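Local structure of beta-N-acetylglucosaminidase-like protein Glycoside hydrolase family 20 (Flavobacterium johnsoniae, 6YHH) at residues Q158-D161 / V162-N166. The protein probably hydrolyses terminal N-acetylglucosamine residues from chitin-derived oligosaccharides, as a chitobiase of glycoside hydrolase family 20. Numbering follows the deposited sequence.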
loop_
_atom_site.group_PDB
_atom_site.type_symbol
_atom_site.label_atom_id
_atom_site.label_comp_id
_atom_site.label_asym_id
_atom_site.label_seq_id
_atom_site.Cartn_x
_atom_site.Cartn_y
_atom_site.Cartn_z
ATOM N N GLN A 158 2.577 3.836 -12.441
ATOM C CA GLN A 158 1.835 3.823 -11.185
ATOM C C GLN A 158 0.767 2.717 -11.261
ATOM O O GLN A 158 -0.236 2.844 -11.992
ATOM C CB GLN A 158 1.187 5.138 -10.910
ATOM C CG GLN A 158 2.127 6.334 -11.000
ATOM C CD GLN A 158 3.189 6.306 -9.915
ATOM O OE1 GLN A 158 2.961 5.882 -8.821
ATOM N NE2 GLN A 158 4.365 6.750 -10.286
ATOM N N PRO A 159 0.967 1.652 -10.499
ATOM C CA PRO A 159 0.044 0.498 -10.594
ATOM C C PRO A 159 -1.420 0.851 -10.196
ATOM O O PRO A 159 -1.719 1.893 -9.611
ATOM C CB PRO A 159 0.633 -0.501 -9.599
ATOM C CG PRO A 159 2.068 -0.247 -9.673
ATOM C CD PRO A 159 2.091 1.303 -9.624
ATOM N N VAL A 160 -2.296 -0.102 -10.549
ATOM C CA VAL A 160 -3.719 0.037 -10.286
ATOM C C VAL A 160 -3.986 0.494 -8.886
ATOM O O VAL A 160 -4.869 1.371 -8.675
ATOM C CB VAL A 160 -4.435 -1.280 -10.605
ATOM C CG1 VAL A 160 -5.820 -1.291 -10.009
ATOM C CG2 VAL A 160 -4.414 -1.543 -12.090
ATOM N N ASP A 161 -3.288 -0.051 -7.867
ATOM C CA ASP A 161 -3.585 0.350 -6.486
ATOM C C ASP A 161 -3.356 1.848 -6.221
ATOM O O ASP A 161 -4.068 2.477 -5.429
ATOM C CB ASP A 161 -2.844 -0.497 -5.434
ATOM C CG ASP A 161 -1.329 -0.424 -5.556
ATOM O OD1 ASP A 161 -0.815 -0.713 -6.577
ATOM O OD2 ASP A 161 -0.697 -0.125 -4.544
ATOM N N VAL A 162 -2.307 2.391 -6.844
ATOM C CA VAL A 162 -2.018 3.814 -6.676
ATOM C C VAL A 162 -3.133 4.638 -7.274
ATOM O O VAL A 162 -3.615 5.621 -6.661
ATOM C CB VAL A 162 -0.719 4.208 -7.393
ATOM C CG1 VAL A 162 -0.454 5.699 -7.254
ATOM C CG2 VAL A 162 0.507 3.438 -6.806
ATOM N N VAL A 163 -3.603 4.250 -8.458
ATOM C CA VAL A 163 -4.639 5.002 -9.166
ATOM C C VAL A 163 -5.929 4.967 -8.333
ATOM O O VAL A 163 -6.569 6.021 -8.107
ATOM C CB VAL A 163 -4.867 4.389 -10.564
ATOM C CG1 VAL A 163 -6.076 5.039 -11.237
ATOM C CG2 VAL A 163 -3.617 4.525 -11.420
ATOM N N LYS A 164 -6.315 3.783 -7.846
ATOM C CA LYS A 164 -7.535 3.640 -7.091
ATOM C C LYS A 164 -7.531 4.494 -5.820
ATOM O O LYS A 164 -8.495 5.233 -5.557
ATOM C CB LYS A 164 -7.852 2.190 -6.751
ATOM C CG LYS A 164 -8.307 1.351 -7.928
ATOM C CD LYS A 164 -8.591 -0.059 -7.510
ATOM C CE LYS A 164 -9.227 -0.858 -8.602
ATOM N NZ LYS A 164 -9.714 -2.226 -8.158
ATOM N N ARG A 165 -6.468 4.430 -5.021
ATOM C CA ARG A 165 -6.538 5.179 -3.768
ATOM C C ARG A 165 -6.524 6.662 -4.056
ATOM O O ARG A 165 -7.063 7.501 -3.248
ATOM C CB ARG A 165 -5.460 4.809 -2.775
ATOM C CG ARG A 165 -4.020 5.056 -3.186
ATOM C CD ARG A 165 -3.038 4.572 -2.147
ATOM N NE ARG A 165 -1.660 4.864 -2.477
ATOM C CZ ARG A 165 -0.766 3.990 -2.965
ATOM N NH1 ARG A 165 0.445 4.368 -3.267
ATOM N NH2 ARG A 165 -1.119 2.714 -3.170
ATOM N N ASN A 166 -5.815 7.080 -5.089
ATOM C CA ASN A 166 -5.825 8.508 -5.417
ATOM C C ASN A 166 -7.217 8.988 -5.899
ATOM O O ASN A 166 -7.567 10.112 -5.641
ATOM C CB ASN A 166 -4.677 8.825 -6.362
ATOM C CG ASN A 166 -3.391 9.021 -5.583
ATOM O OD1 ASN A 166 -2.606 8.040 -5.284
ATOM N ND2 ASN A 166 -3.182 10.230 -5.188
#
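Q158 meets V162 through its amide: the chain bends at chi2 (-66°), and OE1 comes to 3.8 Å from V162 CG1. This oxygen is buried without a polar partner, whereas NE2 of the same amide bonds to the carbonyl of H156. P159 follows at the N-cap position. Its carbonyl O receives V163 N at 3.2 Å, the first i to i+4 bond of the series, and V162 N by a weaker, bent bond, while its ring carbon CD packs on V162 CG2. V160 continues the helical pattern, K164 N bonding to V160 O at 2.9 Å; V160 CG1 lies alongside the extended lysine chain, 3.7 Å from K164 CE. D161 repeats the pattern with R165, whose N bonds to D161 O at 3.1 Å. Their side chains run the same way, and D161 OD2 reaches R165 NH2 at the guanidinium edge, 3.2 Å away, in a salt bridge whose hydrogen bond is weak, bent to 132°; the carboxylate and guanidinium planes stand 61° apart. With an alanine here the carboxylate is gone, and R165 NH2 would probably lose its mate within the helix, leaving D461 at NE. These bonds start helix 160-172, the crossover between parallel strands 146-152 and 177-184 of the catalytic TIM barrel. With D461 on NE and D161 weakly on NH2, the R165 charge is probably partly balanced and its guanidinium limited in turning.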